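PDB 3T5C: PROBABLE CHAIN-FATTY-ACID-CoA LIGASE FADD13, which is probably a ligase of the ANL superfamily, represented here by its large N-terminal AMP-binding domain. Local coordinates for residues 6-11 with 34-39; 190-195 with 272-277; 236-241 with 261-266; 335-340 with 348-353. All coordinates share one frame; numbering follows the deposited sequence.

Contact 1 of 4, residues 6-11 with 34-39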
loop_
_atom_site.group_PDB
_atom_site.type_symbol
_atom_site.label_atom_id
_atom_site.label_comp_id
_atom_site.label_asym_id
_atom_site.label_seq_id
_atom_site.Cartn_x
_atom_site.Cartn_y
_atom_site.Cartn_z
ATOM N N TRP A 6 15.094 -1.826 -7.507
ATOM C CA TRP A 6 16.498 -1.697 -7.136
ATOM C C TRP A 6 16.605 -1.513 -5.615
ATOM O O TRP A 6 17.500 -2.068 -4.973
ATOM C CB TRP A 6 17.137 -0.492 -7.829
ATOM C CG TRP A 6 17.180 -0.564 -9.327
ATOM C CD1 TRP A 6 16.699 -1.569 -10.124
ATOM C CD2 TRP A 6 17.718 0.423 -10.207
ATOM N NE1 TRP A 6 16.905 -1.265 -11.448
ATOM C CE2 TRP A 6 17.529 -0.047 -11.529
ATOM C CE3 TRP A 6 18.342 1.663 -10.010
ATOM C CZ2 TRP A 6 17.943 0.681 -12.651
ATOM C CZ3 TRP A 6 18.755 2.392 -11.129
ATOM C CH2 TRP A 6 18.552 1.894 -12.434
ATOM N N MET A 7 15.692 -0.729 -5.044
ATOM C CA MET A 7 15.697 -0.491 -3.604
ATOM C C MET A 7 15.670 -1.798 -2.809
ATOM O O MET A 7 16.318 -1.907 -1.763
ATOM C CB MET A 7 14.504 0.373 -3.194
ATOM C CG MET A 7 14.466 0.649 -1.695
ATOM S SD MET A 7 12.980 1.515 -1.189
ATOM C CE MET A 7 11.887 0.171 -0.952
ATOM N N LEU A 8 14.904 -2.776 -3.294
ATOM C CA LEU A 8 14.815 -4.077 -2.639
ATOM C C LEU A 8 16.211 -4.706 -2.707
ATOM O O LEU A 8 16.690 -5.280 -1.735
ATOM C CB LEU A 8 13.813 -4.996 -3.353
ATOM C CG LEU A 8 13.060 -6.066 -2.545
ATOM C CD1 LEU A 8 12.706 -7.230 -3.448
ATOM C CD2 LEU A 8 13.891 -6.551 -1.380
ATOM N N ARG A 9 16.855 -4.587 -3.866
ATOM C CA ARG A 9 18.190 -5.139 -4.057
ATOM C C ARG A 9 19.152 -4.480 -3.078
ATOM O O ARG A 9 19.916 -5.157 -2.383
ATOM C CB ARG A 9 18.670 -4.888 -5.487
ATOM C CG ARG A 9 20.007 -5.532 -5.825
ATOM C CD ARG A 9 20.525 -5.050 -7.175
ATOM N NE ARG A 9 20.875 -3.635 -7.128
ATOM C CZ ARG A 9 20.424 -2.725 -7.982
ATOM N NH1 ARG A 9 19.604 -3.083 -8.957
ATOM N NH2 ARG A 9 20.780 -1.456 -7.855
ATOM N N GLN A 10 19.104 -3.155 -3.017
ATOM C CA GLN A 10 19.984 -2.419 -2.124
ATOM C C GLN A 10 19.772 -2.815 -0.660
ATOM O O GLN A 10 20.725 -2.844 0.113
ATOM C CB GLN A 10 19.792 -0.920 -2.335
ATOM C CG GLN A 10 19.971 -0.534 -3.800
ATOM C CD GLN A 10 19.481 0.856 -4.117
ATOM O OE1 GLN A 10 18.530 1.345 -3.503
ATOM N NE2 GLN A 10 20.114 1.500 -5.094
ATOM N N ARG A 11 18.533 -3.132 -0.284
ATOM C CA ARG A 11 18.237 -3.555 1.090
ATOM C C ARG A 11 18.830 -4.948 1.310
ATOM O O ARG A 11 19.330 -5.252 2.385
ATOM C CB ARG A 11 16.727 -3.618 1.332
ATOM C CG ARG A 11 16.319 -3.990 2.757
ATOM C CD ARG A 11 16.317 -2.761 3.661
ATOM N NE ARG A 11 17.552 -2.573 4.390
ATOM C CZ ARG A 11 17.931 -1.424 4.942
ATOM N NH1 ARG A 11 17.171 -0.340 4.840
ATOM N NH2 ARG A 11 19.062 -1.368 5.628
ATOM N N GLN A 34 16.849 -13.493 0.552
ATOM C CA GLN A 34 15.958 -14.485 -0.042
ATOM C C GLN A 34 14.755 -13.862 -0.758
ATOM O O GLN A 34 14.339 -14.348 -1.812
ATOM C CB GLN A 34 15.463 -15.454 1.029
ATOM C CG GLN A 34 16.572 -16.190 1.773
ATOM C CD GLN A 34 16.046 -16.956 2.972
ATOM O OE1 GLN A 34 15.253 -16.436 3.757
ATOM N NE2 GLN A 34 16.490 -18.192 3.124
ATOM N N MET A 35 14.200 -12.799 -0.179
ATOM C CA MET A 35 13.047 -12.117 -0.759
ATOM C C MET A 35 13.455 -11.398 -2.053
ATOM O O MET A 35 12.665 -11.283 -2.977
ATOM C CB MET A 35 12.455 -11.117 0.252
ATOM C CG MET A 35 11.089 -10.539 -0.145
ATOM S SD MET A 35 10.423 -9.326 1.050
ATOM C CE MET A 35 11.208 -7.884 0.534
ATOM N N ASN A 36 14.690 -10.912 -2.109
ATOM C CA ASN A 36 15.177 -10.240 -3.311
ATOM C C ASN A 36 15.409 -11.287 -4.397
ATOM O O ASN A 36 15.222 -11.016 -5.589
ATOM C CB ASN A 36 16.488 -9.504 -3.034
ATOM C CG ASN A 36 16.956 -8.684 -4.221
ATOM O OD1 ASN A 36 16.285 -7.739 -4.645
ATOM N ND2 ASN A 36 18.117 -9.037 -4.765
ATOM N N ALA A 37 15.821 -12.484 -3.987
ATOM C CA ALA A 37 16.050 -13.551 -4.949
ATOM C C ALA A 37 14.712 -14.002 -5.519
ATOM O O ALA A 37 14.605 -14.265 -6.715
ATOM C CB ALA A 37 16.769 -14.733 -4.294
ATOM N N LEU A 38 13.695 -14.085 -4.658
ATOM C CA LEU A 38 12.361 -14.509 -5.076
ATOM C C LEU A 38 11.774 -13.453 -6.020
ATOM O O LEU A 38 11.013 -13.778 -6.933
ATOM C CB LEU A 38 11.440 -14.677 -3.861
ATOM C CG LEU A 38 10.253 -15.651 -3.939
ATOM C CD1 LEU A 38 9.094 -15.065 -3.151
ATOM C CD2 LEU A 38 9.830 -15.916 -5.380
ATOM N N ALA A 39 12.127 -12.192 -5.779
ATOM C CA ALA A 39 11.676 -11.085 -6.611
ATOM C C ALA A 39 12.277 -11.234 -8.007
ATOM O O ALA A 39 11.606 -10.978 -9.010
ATOM C CB ALA A 39 12.114 -9.764 -6.005
#
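Leu8 of 6-11 reaches across to Met35 and Ala39 of 34-39, joining helices 4-14 and 32-48 of the AMP-binding domain. The two form a roughly antiparallel helix pair: the short axes run 148° apart and come within 9.1 Å. The apolar part rests on the two branches of Leu8. CD2 of Leu8 meets the methyl CE of Met35 at 3.6 Å. The Met35 chain stays extended until a bend at its last torsion (chi3 84°), and it crosses Leu8 at about a right angle. CD1 of Leu8 touches CB of Ala39, also at 3.6 Å. Tyr72 of helix 65-77 packs against both Leu8 and Ala39, so a third helix covers this patch.

The polar part is Asn36. CB and CG of Arg9 run beside its amide, while the guanidinium leads away. No hydrogen bond crosses between the segments. OD1 of Asn36 is bonded instead to Lys76, and ND2 to Glu148. The amide is thus held at both ends and fixed against flipping, its carbonyl directed at the backbone of helix 4-14. There OD1 of Asn36 lies 3.3 Å from CA of Arg9.

Contact 2 of 4, residues 190-195 with 272-277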
loop_
_atom_site.group_PDB
_atom_site.type_symbol
_atom_site.label_atom_id
_atom_site.label_comp_id
_atom_site.label_asym_id
_atom_site.label_seq_id
_atom_site.Cartn_x
_atom_site.Cartn_y
_atom_site.Cartn_z
ATOM N N SER A 190 10.119 9.016 7.026
ATOM C CA SER A 190 10.700 10.200 7.658
ATOM C C SER A 190 9.746 10.930 8.622
ATOM O O SER A 190 10.148 11.891 9.278
ATOM C CB SER A 190 11.169 11.195 6.595
ATOM O OG SER A 190 12.183 10.648 5.782
ATOM N N THR A 191 8.493 10.483 8.702
ATOM C CA THR A 191 7.515 11.140 9.563
ATOM C C THR A 191 7.159 10.340 10.812
ATOM O O THR A 191 7.247 10.869 11.920
ATOM C CB THR A 191 6.222 11.475 8.783
ATOM O OG1 THR A 191 6.561 12.249 7.624
ATOM C CG2 THR A 191 5.249 12.294 9.658
ATOM N N ILE A 192 6.751 9.083 10.652
ATOM C CA ILE A 192 6.417 8.269 11.817
ATOM C C ILE A 192 7.706 7.755 12.456
ATOM O O ILE A 192 8.765 7.742 11.816
ATOM C CB ILE A 192 5.542 7.048 11.461
ATOM C CG1 ILE A 192 6.305 6.100 10.530
ATOM C CG2 ILE A 192 4.237 7.510 10.821
ATOM C CD1 ILE A 192 5.658 4.725 10.398
ATOM N N ASP A 193 7.614 7.345 13.718
ATOM C CA ASP A 193 8.766 6.825 14.443
ATOM C C ASP A 193 8.942 5.354 14.099
ATOM O O ASP A 193 8.455 4.466 14.800
ATOM C CB ASP A 193 8.567 7.008 15.954
ATOM C CG ASP A 193 9.711 6.418 16.788
ATOM O OD1 ASP A 193 10.846 6.277 16.275
ATOM O OD2 ASP A 193 9.466 6.110 17.974
ATOM N N VAL A 194 9.610 5.112 12.980
ATOM C CA VAL A 194 9.878 3.762 12.521
ATOM C C VAL A 194 11.392 3.666 12.499
ATOM O O VAL A 194 12.077 4.644 12.199
ATOM C CB VAL A 194 9.309 3.510 11.101
ATOM C CG1 VAL A 194 9.912 4.490 10.112
ATOM C CG2 VAL A 194 9.590 2.069 10.676
ATOM N N ARG A 195 11.920 2.496 12.835
ATOM C CA ARG A 195 13.358 2.344 12.864
ATOM C C ARG A 195 13.878 0.992 12.424
ATOM O O ARG A 195 13.146 0.000 12.385
ATOM C CB ARG A 195 13.882 2.685 14.261
ATOM C CG ARG A 195 13.087 2.102 15.399
ATOM C CD ARG A 195 12.643 3.187 16.376
ATOM N NE ARG A 195 12.522 2.648 17.725
ATOM C CZ ARG A 195 12.022 3.302 18.771
ATOM N NH1 ARG A 195 11.574 4.541 18.640
ATOM N NH2 ARG A 195 11.989 2.712 19.959
ATOM N N PHE A 272 5.138 -3.580 21.448
ATOM C CA PHE A 272 4.233 -2.828 20.595
ATOM C C PHE A 272 4.214 -1.356 20.971
ATOM O O PHE A 272 3.944 -1.000 22.115
ATOM C CB PHE A 272 2.816 -3.390 20.666
ATOM C CG PHE A 272 1.984 -3.028 19.474
ATOM C CD1 PHE A 272 2.151 -3.705 18.271
ATOM C CD2 PHE A 272 1.086 -1.968 19.532
ATOM C CE1 PHE A 272 1.438 -3.329 17.140
ATOM C CE2 PHE A 272 0.368 -1.582 18.407
ATOM C CZ PHE A 272 0.545 -2.264 17.207
ATOM N N ARG A 273 4.500 -0.499 19.999
ATOM C CA ARG A 273 4.530 0.934 20.242
ATOM C C ARG A 273 3.280 1.686 19.763
ATOM O O ARG A 273 2.755 2.535 20.490
ATOM C CB ARG A 273 5.769 1.554 19.592
ATOM C CG ARG A 273 7.086 0.963 20.065
ATOM C CD ARG A 273 8.209 1.996 19.974
ATOM N NE ARG A 273 8.504 2.396 18.597
ATOM C CZ ARG A 273 9.141 1.633 17.711
ATOM N NH1 ARG A 273 9.562 0.416 18.051
ATOM N NH2 ARG A 273 9.348 2.084 16.483
ATOM N N TYR A 274 2.814 1.393 18.549
ATOM C CA TYR A 274 1.637 2.074 18.015
ATOM C C TYR A 274 1.025 1.452 16.772
ATOM O O TYR A 274 1.697 0.751 16.015
ATOM C CB TYR A 274 1.960 3.538 17.690
ATOM C CG TYR A 274 3.034 3.724 16.634
ATOM C CD1 TYR A 274 4.380 3.801 16.987
ATOM C CD2 TYR A 274 2.704 3.811 15.275
ATOM C CE1 TYR A 274 5.376 3.962 16.020
ATOM C CE2 TYR A 274 3.694 3.969 14.300
ATOM C CZ TYR A 274 5.025 4.045 14.679
ATOM O OH TYR A 274 6.005 4.223 13.731
ATOM N N PHE A 275 -0.261 1.722 16.575
ATOM C CA PHE A 275 -0.976 1.246 15.397
ATOM C C PHE A 275 -0.975 2.396 14.404
ATOM O O PHE A 275 -0.881 3.552 14.798
ATOM C CB PHE A 275 -2.439 0.908 15.715
ATOM C CG PHE A 275 -2.640 -0.436 16.350
ATOM C CD1 PHE A 275 -2.735 -0.560 17.729
ATOM C CD2 PHE A 275 -2.740 -1.578 15.564
ATOM C CE1 PHE A 275 -2.929 -1.803 18.321
ATOM C CE2 PHE A 275 -2.933 -2.829 16.142
ATOM C CZ PHE A 275 -3.027 -2.941 17.527
ATOM N N ILE A 276 -1.059 2.077 13.119
ATOM C CA ILE A 276 -1.138 3.107 12.089
ATOM C C ILE A 276 -2.556 2.975 11.540
ATOM O O ILE A 276 -2.876 1.999 10.850
ATOM C CB ILE A 276 -0.133 2.878 10.939
ATOM C CG1 ILE A 276 1.296 2.913 11.476
ATOM C CG2 ILE A 276 -0.296 3.972 9.888
ATOM C CD1 ILE A 276 2.348 2.606 10.426
ATOM N N THR A 277 -3.405 3.943 11.876
ATOM C CA THR A 277 -4.801 3.947 11.445
ATOM C C THR A 277 -5.038 4.796 10.201
ATOM O O THR A 277 -4.626 5.952 10.133
ATOM C CB THR A 277 -5.723 4.451 12.591
ATOM O OG1 THR A 277 -5.905 3.399 13.547
ATOM C CG2 THR A 277 -7.076 4.891 12.057
#
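The guanidinium groups of Arg195 and Arg273 lie flat on each other, with planes 6° apart and centres 3.5 Å apart. This stack belongs to a salt-bridge network with Asp193, where the chain after helix 178-191 meets the start of strand 274-278 of the large mixed sheet. Arg273 lies just before that strand. Two like charges sit face to face, and nearby acids probably offset the repulsion. NH1 of Arg195 bridges to OD2 of Asp193 at 2.7 Å. The same NH1 also donates to OD1 of Asp193, on its syn lone pair. Arg273 has its stronger partner in Asp198. Its buried NE has no hydrogen-bond partner and makes just a long salt-bridge approach to OD2 of Asp193.

Asp193 is the centre of an inverse gamma turn, and its carbonyl takes two bonds from opposite faces of the carbonyl plane. The hydroxyl OH of Tyr274 donates to O of Asp193 over 2.7 Å, from well above that plane. NH2 of Arg273 donates to the same O at 3.1 Å, with the acceptor in the guanidinium plane. CD1 of Ile192 lies 3.4 Å from OH of Tyr274 and 3.9 Å from CD1 of Ile276.

Contact 3 of 4, residues 236-241 with 261-266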
loop_
_atom_site.group_PDB
_atom_site.type_symbol
_atom_site.label_atom_id
_atom_site.label_comp_id
_atom_site.label_asym_id
_atom_site.label_seq_id
_atom_site.Cartn_x
_atom_site.Cartn_y
_atom_site.Cartn_z
ATOM N N VAL A 236 -4.777 -12.123 16.578
ATOM C CA VAL A 236 -3.872 -10.988 16.373
ATOM C C VAL A 236 -2.977 -10.661 17.557
ATOM O O VAL A 236 -1.794 -10.363 17.381
ATOM C CB VAL A 236 -4.613 -9.681 16.005
ATOM C CG1 VAL A 236 -4.931 -9.664 14.535
ATOM C CG2 VAL A 236 -5.875 -9.536 16.832
ATOM N N TRP A 237 -3.539 -10.694 18.760
ATOM C CA TRP A 237 -2.749 -10.374 19.946
ATOM C C TRP A 237 -1.615 -11.360 20.196
ATOM O O TRP A 237 -0.505 -10.947 20.524
ATOM C CB TRP A 237 -3.662 -10.253 21.164
ATOM C CG TRP A 237 -4.460 -8.979 21.131
ATOM C CD1 TRP A 237 -5.814 -8.854 21.237
ATOM C CD2 TRP A 237 -3.948 -7.653 20.933
ATOM N NE1 TRP A 237 -6.180 -7.532 21.113
ATOM C CE2 TRP A 237 -5.055 -6.775 20.926
ATOM C CE3 TRP A 237 -2.660 -7.122 20.759
ATOM C CZ2 TRP A 237 -4.917 -5.392 20.751
ATOM C CZ3 TRP A 237 -2.521 -5.745 20.585
ATOM C CH2 TRP A 237 -3.647 -4.897 20.583
ATOM N N SER A 238 -1.883 -12.652 20.025
ATOM C CA SER A 238 -0.850 -13.671 20.207
ATOM C C SER A 238 0.251 -13.416 19.183
ATOM O O SER A 238 1.437 -13.450 19.504
ATOM C CB SER A 238 -1.425 -15.077 19.997
ATOM O OG SER A 238 -2.274 -15.454 21.069
ATOM N N LEU A 239 -0.159 -13.170 17.943
ATOM C CA LEU A 239 0.773 -12.886 16.862
ATOM C C LEU A 239 1.613 -11.663 17.228
ATOM O O LEU A 239 2.839 -11.688 17.135
ATOM C CB LEU A 239 0.003 -12.614 15.562
ATOM C CG LEU A 239 0.818 -12.171 14.343
ATOM C CD1 LEU A 239 1.843 -13.241 13.991
ATOM C CD2 LEU A 239 -0.125 -11.911 13.169
ATOM N N ILE A 240 0.934 -10.596 17.639
ATOM C CA ILE A 240 1.595 -9.357 18.024
ATOM C C ILE A 240 2.653 -9.619 19.089
ATOM O O ILE A 240 3.794 -9.169 18.972
ATOM C CB ILE A 240 0.573 -8.322 18.580
ATOM C CG1 ILE A 240 -0.285 -7.767 17.442
ATOM C CG2 ILE A 240 1.298 -7.187 19.281
ATOM C CD1 ILE A 240 0.500 -7.016 16.417
ATOM N N VAL A 241 2.260 -10.353 20.126
ATOM C CA VAL A 241 3.159 -10.669 21.231
ATOM C C VAL A 241 4.302 -11.594 20.804
ATOM O O VAL A 241 5.467 -11.287 21.024
ATOM C CB VAL A 241 2.380 -11.320 22.406
ATOM C CG1 VAL A 241 3.305 -11.547 23.597
ATOM C CG2 VAL A 241 1.206 -10.430 22.808
ATOM N N VAL A 261 -11.966 -8.886 22.031
ATOM C CA VAL A 261 -11.425 -10.210 22.342
ATOM C C VAL A 261 -10.904 -10.266 23.784
ATOM O O VAL A 261 -10.329 -9.296 24.286
ATOM C CB VAL A 261 -10.282 -10.588 21.350
ATOM C CG1 VAL A 261 -9.207 -9.524 21.366
ATOM C CG2 VAL A 261 -9.682 -11.945 21.709
ATOM N N PRO A 262 -11.108 -11.408 24.469
ATOM C CA PRO A 262 -10.672 -11.612 25.856
ATOM C C PRO A 262 -9.169 -11.496 26.103
ATOM O O PRO A 262 -8.740 -11.255 27.231
ATOM C CB PRO A 262 -11.210 -13.005 26.183
ATOM C CG PRO A 262 -11.185 -13.692 24.857
ATOM C CD PRO A 262 -11.757 -12.627 23.955
ATOM N N GLU A 263 -8.370 -11.667 25.054
ATOM C CA GLU A 263 -6.923 -11.570 25.197
ATOM C C GLU A 263 -6.491 -10.126 25.423
ATOM O O GLU A 263 -5.339 -9.856 25.763
ATOM C CB GLU A 263 -6.221 -12.138 23.961
ATOM C CG GLU A 263 -6.491 -13.617 23.728
ATOM C CD GLU A 263 -5.398 -14.298 22.916
ATOM O OE1 GLU A 263 -5.514 -15.518 22.673
ATOM O OE2 GLU A 263 -4.423 -13.616 22.527
ATOM N N PHE A 264 -7.426 -9.202 25.241
ATOM C CA PHE A 264 -7.145 -7.785 25.426
ATOM C C PHE A 264 -7.192 -7.443 26.913
ATOM O O PHE A 264 -6.488 -6.548 27.381
ATOM C CB PHE A 264 -8.177 -6.943 24.677
ATOM C CG PHE A 264 -7.794 -5.502 24.535
ATOM C CD1 PHE A 264 -6.829 -5.116 23.611
ATOM C CD2 PHE A 264 -8.391 -4.528 25.327
ATOM C CE1 PHE A 264 -6.463 -3.780 23.476
ATOM C CE2 PHE A 264 -8.033 -3.187 25.200
ATOM C CZ PHE A 264 -7.066 -2.813 24.272
ATOM N N ALA A 265 -8.029 -8.168 27.649
ATOM C CA ALA A 265 -8.196 -7.952 29.084
ATOM C C ALA A 265 -6.874 -7.742 29.824
ATOM O O ALA A 265 -6.654 -6.693 30.430
ATOM C CB ALA A 265 -8.958 -9.127 29.697
ATOM N N GLU A 266 -5.994 -8.738 29.771
ATOM C CA GLU A 266 -4.703 -8.655 30.449
ATOM C C GLU A 266 -3.562 -8.577 29.441
ATOM O O GLU A 266 -2.455 -9.053 29.705
ATOM C CB GLU A 266 -4.505 -9.882 31.331
ATOM C CG GLU A 266 -5.725 -10.258 32.138
ATOM C CD GLU A 266 -5.975 -11.750 32.112
ATOM O OE1 GLU A 266 -5.090 -12.509 32.565
ATOM O OE2 GLU A 266 -7.055 -12.164 31.632
#
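The backbones come nearest at Trp237 and Glu263, whose CA atoms are 6.8 Å apart, where helix 233-242 meets the 261-266 loop segment. Trp237 carries most of the contact. Its indole meets the ring of Phe264 obliquely, with planes at 43° and ring centroids 5.6 Å apart for the six-membered ring. CZ2 of Trp237 lies at the edge of the Phe264 ring, 3.5 Å from CD1 of Phe264. At the pyrrole side, CG1 of Val261 comes in the indole plane, 3.5 Å from CD1 of Trp237. The indole NE1 is bonded to the carbonyl of Met258, which fixes how the ring is turned.

A polar bond lies beside these rings. OG of Ser238 donates to OE2 of Glu263 over 3.2 Å, on the syn lone pair of the carboxylate. The Glu263 chain is extended beyond CG (chi2 -156°), and this carries the carboxylate to the helix. Its OE2 also passes 3.7 Å from CB of Trp237.

The contact is peripheral packing that ties helix 233-242 to the loop between helix 252-258 and strand 274-278. Helix 284-291 adjoins the aromatic pair: Tyr290 touches both Trp237 and Phe264, and Ile289 touches Phe264.

Contact 4 of 4, residues 335-340 with 348-353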
loop_
_atom_site.group_PDB
_atom_site.type_symbol
_atom_site.label_atom_id
_atom_site.label_comp_id
_atom_site.label_asym_id
_atom_site.label_seq_id
_atom_site.Cartn_x
_atom_site.Cartn_y
_atom_site.Cartn_z
ATOM N N ALA A 335 -2.890 22.343 1.723
ATOM C CA ALA A 335 -3.523 23.642 1.910
ATOM C C ALA A 335 -5.007 23.572 1.535
ATOM O O ALA A 335 -5.545 22.494 1.283
ATOM C CB ALA A 335 -2.810 24.690 1.058
ATOM N N VAL A 336 -5.669 24.723 1.516
ATOM C CA VAL A 336 -7.083 24.776 1.155
ATOM C C VAL A 336 -7.322 25.776 0.029
ATOM O O VAL A 336 -6.895 26.930 0.095
ATOM C CB VAL A 336 -7.979 25.148 2.363
ATOM C CG1 VAL A 336 -8.062 23.973 3.330
ATOM C CG2 VAL A 336 -7.436 26.387 3.063
ATOM N N ARG A 337 -8.004 25.304 -1.008
ATOM C CA ARG A 337 -8.319 26.107 -2.180
ATOM C C ARG A 337 -9.716 26.695 -2.041
ATOM O O ARG A 337 -10.700 25.958 -1.969
ATOM C CB ARG A 337 -8.258 25.228 -3.434
ATOM C CG ARG A 337 -8.570 25.931 -4.750
ATOM C CD ARG A 337 -8.450 24.955 -5.920
ATOM N NE ARG A 337 -8.572 25.615 -7.218
ATOM C CZ ARG A 337 -9.714 26.056 -7.733
ATOM N NH1 ARG A 337 -10.851 25.905 -7.066
ATOM N NH2 ARG A 337 -9.716 26.661 -8.911
ATOM N N GLY A 338 -9.804 28.020 -1.994
ATOM C CA GLY A 338 -11.103 28.653 -1.880
ATOM C C GLY A 338 -11.887 28.428 -3.159
ATOM O O GLY A 338 -11.310 28.089 -4.192
ATOM N N ASP A 339 -13.202 28.605 -3.104
ATOM C CA ASP A 339 -14.024 28.423 -4.294
ATOM C C ASP A 339 -13.696 29.531 -5.303
ATOM O O ASP A 339 -14.218 29.554 -6.420
ATOM C CB ASP A 339 -15.511 28.443 -3.919
ATOM C CG ASP A 339 -15.903 29.683 -3.129
ATOM O OD1 ASP A 339 -17.046 29.726 -2.619
ATOM O OD2 ASP A 339 -15.074 30.615 -3.020
ATOM N N ASP A 340 -12.818 30.440 -4.887
ATOM C CA ASP A 340 -12.376 31.551 -5.717
ATOM C C ASP A 340 -11.064 31.190 -6.409
ATOM O O ASP A 340 -10.501 31.997 -7.153
ATOM C CB ASP A 340 -12.189 32.802 -4.858
ATOM C CG ASP A 340 -11.337 32.542 -3.629
ATOM O OD1 ASP A 340 -11.706 31.661 -2.824
ATOM O OD2 ASP A 340 -10.302 33.221 -3.465
ATOM N N GLU A 348 -10.605 27.607 5.851
ATOM C CA GLU A 348 -11.410 26.523 5.311
ATOM C C GLU A 348 -11.393 26.567 3.789
ATOM O O GLU A 348 -11.014 27.575 3.192
ATOM C CB GLU A 348 -12.849 26.615 5.822
ATOM C CG GLU A 348 -13.672 25.359 5.558
ATOM C CD GLU A 348 -15.055 25.417 6.184
ATOM O OE1 GLU A 348 -15.136 25.594 7.418
ATOM O OE2 GLU A 348 -16.058 25.284 5.447
ATOM N N GLY A 349 -11.794 25.459 3.172
ATOM C CA GLY A 349 -11.823 25.365 1.723
ATOM C C GLY A 349 -11.604 23.928 1.292
ATOM O O GLY A 349 -11.599 23.020 2.128
ATOM N N GLU A 350 -11.433 23.707 -0.007
ATOM C CA GLU A 350 -11.200 22.357 -0.510
ATOM C C GLU A 350 -9.747 21.967 -0.247
ATOM O O GLU A 350 -8.826 22.726 -0.545
ATOM C CB GLU A 350 -11.489 22.277 -2.016
ATOM C CG GLU A 350 -10.988 20.987 -2.655
ATOM C CD GLU A 350 -11.193 20.939 -4.152
ATOM O OE1 GLU A 350 -11.142 22.013 -4.793
ATOM O OE2 GLU A 350 -11.386 19.824 -4.689
ATOM N N VAL A 351 -9.547 20.785 0.321
ATOM C CA VAL A 351 -8.197 20.314 0.604
ATOM C C VAL A 351 -7.462 20.037 -0.709
ATOM O O VAL A 351 -7.966 19.310 -1.569
ATOM C CB VAL A 351 -8.219 19.020 1.438
ATOM C CG1 VAL A 351 -6.796 18.577 1.759
ATOM C CG2 VAL A 351 -8.993 19.251 2.717
ATOM N N VAL A 352 -6.288 20.645 -0.857
ATOM C CA VAL A 352 -5.439 20.463 -2.033
ATOM C C VAL A 352 -4.054 19.993 -1.573
ATOM O O VAL A 352 -3.609 20.328 -0.467
ATOM C CB VAL A 352 -5.275 21.769 -2.840
ATOM C CG1 VAL A 352 -6.578 22.112 -3.547
ATOM C CG2 VAL A 352 -4.838 22.902 -1.921
ATOM N N ILE A 353 -3.380 19.228 -2.429
ATOM C CA ILE A 353 -2.066 18.679 -2.112
ATOM C C ILE A 353 -1.035 18.940 -3.211
ATOM O O ILE A 353 -1.338 18.817 -4.402
ATOM C CB ILE A 353 -2.153 17.149 -1.912
ATOM C CG1 ILE A 353 -3.168 16.817 -0.824
ATOM C CG2 ILE A 353 -0.782 16.583 -1.548
ATOM C CD1 ILE A 353 -3.569 15.363 -0.814
HETATM O O HOH W 1 -11.637 24.923 -4.464
#
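The guanidinium of Arg337 and the carboxylate of Glu350 stand almost perpendicular, planes 89° apart, with a water at the guanidinium edge. The water lies in the plane of that group and accepts from NH1 of Arg337 at 2.9 Å. It is also within hydrogen-bonding range of OE1 of Glu350 and O of Arg337. The two charged groups do not bridge directly: NH1 of Arg337 is 4.5 Å from OE1 of Glu350. Their stronger partners are other residues: Asp374 for Arg337, and Gly381 and Arg379 for Glu350. The Arg337 chain runs extended from CG to NE, with CG trans to the backbone N (chi1 180°), alongside Glu350.

These residues belong to an antiparallel strand pair. Ala335 with Val352 and Arg337 with Glu350 are hydrogen-bonded pairs; Val336 with Val351 is a non-hydrogen-bonded pair between them. N of Arg337 donates to O of Glu350 at 2.7 Å, in the carbonyl plane. N of Val352 donates to O of Ala335 at 2.9 Å. Val352 shares a sheet face with Ala335, Arg337 and Glu350. Its CG1 meets CB of Arg337 at 3.5 Å, and its CG2 lies 4.0 Å from CB of Ala335. On the other face Val336 packs over Gly349. Gly349 has a positive phi (151°) where the chain turns a corner, and its CA lies 3.9 Å from O of Arg337.

Strands 332-337 and 350-355 are adjacent inner strands of a five-stranded antiparallel sheet, 350-355 in the middle. Strand 343-344 lies beside the first and strand 377-380 beside the second. Trp377 touches Ala335 and Val352, while Ile386 of strand 382-386 touches Val336.

Contact 1 is the most buried of the four, whereas contacts 2, 3 and 4 are partly buried. Contacts 2 and 3 touch: CZ of Phe275 packs on CH2 of Trp237, and CD1 of Phe272 packs on CG2 of Ile240. Contact 3 is also nested in the loop that contact 2 closes. Contact 4 belongs to a different sheet from that of contact 2, and it lies across the chain's centre from contact 1, with centres about 41 Å apart. The chemistry follows the place. Contact 1 combines apolar helix packing with a buried amide. Contact 3 is aromatic with one polar bond, contact 2 rests on stacked arginines and a shared carbonyl, and contact 4 on backbone hydrogen bonds.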